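Local structure of trichothecene 3-O-acetyltransferase TRI101 (Fusarium sporotrichioides, 2ZBA) at residues S49-G54 with L146-N151. The protein transfers an acetyl group from acetyl-CoA to the 3-hydroxyl of trichothecene mycotoxins during their biosynthesis in the fungus. Residues are numbered along the deposited sequence; the frame is centred on the assembly and turned at random. Where two conformers were deposited one is given.
Sequences STLEEG and LLLQLN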
loop_
_atom_site.group_PDB
_atom_site.type_symbol
_atom_site.label_atom_id
_atom_site.label_comp_id
_atom_site.label_asym_id
_atom_site.label_seq_id
_atom_site.Cartn_x
_atom_site.Cartn_y
_atom_site.Cartn_z
ATOM N N SER A 49 2.175 15.485 23.178
ATOM C CA SER A 49 3.488 15.424 23.832
ATOM C C SER A 49 4.126 14.043 23.750
ATOM O O SER A 49 5.342 13.919 23.536
ATOM C CB SER A 49 3.392 15.873 25.293
ATOM O OG SER A 49 3.226 17.279 25.373
ATOM N N THR A 50 3.309 13.012 23.932
ATOM C CA THR A 50 3.753 11.625 23.849
ATOM C C THR A 50 4.262 11.279 22.438
ATOM O O THR A 50 5.263 10.577 22.298
ATOM C CB THR A 50 2.618 10.677 24.250
ATOM O OG1 THR A 50 2.110 11.086 25.524
ATOM C CG2 THR A 50 3.084 9.221 24.308
ATOM N N LEU A 51 3.584 11.781 21.406
ATOM C CA LEU A 51 4.009 11.498 20.035
ATOM C C LEU A 51 5.278 12.268 19.678
ATOM O O LEU A 51 6.190 11.718 19.053
ATOM C CB LEU A 51 2.888 11.773 19.027
ATOM C CG LEU A 51 3.188 11.570 17.524
ATOM C CD1 LEU A 51 3.691 10.138 17.182
ATOM C CD2 LEU A 51 1.959 11.918 16.720
ATOM N N GLU A 52 5.336 13.535 20.094
ATOM C CA GLU A 52 6.515 14.375 19.886
ATOM C C GLU A 52 7.784 13.727 20.434
ATOM O O GLU A 52 8.843 13.797 19.806
ATOM C CB GLU A 52 6.325 15.753 20.532
ATOM C CG GLU A 52 5.288 16.664 19.856
ATOM C CD GLU A 52 4.967 17.899 20.701
ATOM O OE1 GLU A 52 5.296 17.900 21.911
ATOM O OE2 GLU A 52 4.388 18.870 20.165
ATOM N N GLU A 53 7.659 13.097 21.601
ATOM C CA GLU A 53 8.787 12.469 22.302
ATOM C C GLU A 53 9.215 11.145 21.681
ATOM O O GLU A 53 10.408 10.813 21.668
ATOM C CB GLU A 53 8.457 12.264 23.789
ATOM C CG GLU A 53 8.486 13.546 24.596
ATOM C CD GLU A 53 9.884 13.906 25.078
ATOM O OE1 GLU A 53 10.653 14.489 24.285
ATOM N N GLY A 54 8.236 10.388 21.188
ATOM C CA GLY A 54 8.512 9.200 20.397
ATOM C C GLY A 54 9.226 9.540 19.095
ATOM O O GLY A 54 10.150 8.829 18.688
ATOM N N LEU A 146 8.935 11.001 5.803
ATOM C CA LEU A 146 7.824 10.637 6.671
ATOM C C LEU A 146 7.177 11.908 7.216
ATOM O O LEU A 146 7.872 12.822 7.657
ATOM C CB LEU A 146 8.344 9.737 7.805
ATOM C CG LEU A 146 7.375 8.849 8.606
ATOM C CD1 LEU A 146 6.864 7.656 7.790
ATOM C CD2 LEU A 146 8.054 8.341 9.895
ATOM N N LEU A 147 5.851 11.984 7.146
ATOM C CA LEU A 147 5.091 13.096 7.738
ATOM C C LEU A 147 3.955 12.509 8.562
ATOM O O LEU A 147 3.414 11.452 8.228
ATOM C CB LEU A 147 4.490 14.026 6.665
ATOM C CG LEU A 147 5.298 14.904 5.697
ATOM C CD1 LEU A 147 5.612 14.146 4.422
ATOM C CD2 LEU A 147 4.465 16.129 5.338
ATOM N N LEU A 148 3.571 13.206 9.625
ATOM C CA LEU A 148 2.474 12.736 10.467
ATOM C C LEU A 148 1.442 13.835 10.641
ATOM O O LEU A 148 1.782 15.017 10.735
ATOM C CB LEU A 148 2.996 12.255 11.834
ATOM C CG LEU A 148 3.878 10.994 11.855
ATOM C CD1 LEU A 148 5.355 11.331 11.646
ATOM C CD2 LEU A 148 3.716 10.188 13.129
ATOM N N GLN A 149 0.174 13.446 10.639
ATOM C CA GLN A 149 -0.868 14.351 11.072
ATOM C C GLN A 149 -1.672 13.748 12.202
ATOM O O GLN A 149 -2.187 12.640 12.084
ATOM C CB GLN A 149 -1.785 14.715 9.918
ATOM C CG GLN A 149 -2.808 15.741 10.288
ATOM C CD GLN A 149 -3.099 16.626 9.136
ATOM O OE1 GLN A 149 -2.167 17.084 8.458
ATOM N NE2 GLN A 149 -4.376 16.867 8.869
ATOM N N LEU A 150 -1.780 14.502 13.290
ATOM C CA LEU A 150 -2.593 14.134 14.421
ATOM C C LEU A 150 -3.826 15.008 14.369
ATOM O O LEU A 150 -3.742 16.229 14.496
ATOM C CB LEU A 150 -1.798 14.361 15.703
ATOM C CG LEU A 150 -2.124 13.602 16.988
ATOM C CD1 LEU A 150 -2.159 12.074 16.784
ATOM C CD2 LEU A 150 -1.107 14.004 18.059
ATOM N N ASN A 151 -4.973 14.388 14.111
ATOM C CA ASN A 151 -6.230 15.117 13.980
ATOM C C ASN A 151 -7.052 14.933 15.251
ATOM O O ASN A 151 -7.174 13.809 15.744
ATOM C CB ASN A 151 -7.035 14.599 12.782
ATOM C CG ASN A 151 -6.295 14.738 11.468
ATOM O OD1 ASN A 151 -6.320 15.809 10.839
ATOM N ND2 ASN A 151 -5.642 13.643 11.029
#
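L51 drives both of its methyls into the pair formed by L148 and L150, and in doing so packs helix 44-61 against one face of the five-stranded mixed sheet that contains strand 146-153, in the N-terminal part of this BAHD-superfamily acyltransferase. The two strand leucines lie two residues apart, so both point to the helix, while Q149 between them faces the other way. L51 divides its branches: CD1 goes to CD2 of L148 at 4.1 Å, the side chains crossing obliquely, whereas its CD2 meets L150 tip to tip, 3.9 Å from CD2 of that residue. An extended first torsion, with CG opposite the backbone N (chi1 178°), carries the L51 branches out from the helix. With the CA atoms of L51 and L150 9.1 Å apart, the two segments meet through side chains, and no hydrogen bond joins 49-54 to 146-151. L180 and C184 of helix 170-184, F400, and L93 and L159 of the flanking strands also pack on L51, making this a buried hydrophobic junction away from the CoA and trichothecene pockets. On the far side of the strand, N151 ND2 hydrogen-bonds to the carbonyl oxygens of V125 and I158, while L147 and Q149 pack on P127. There the Q149 amide is tied to N151 by a nearly straight bond from NE2 to OD1 (3.0 Å, 170° at the hydrogen), with OD1 of N151 lying in the plane of the Q149 amide.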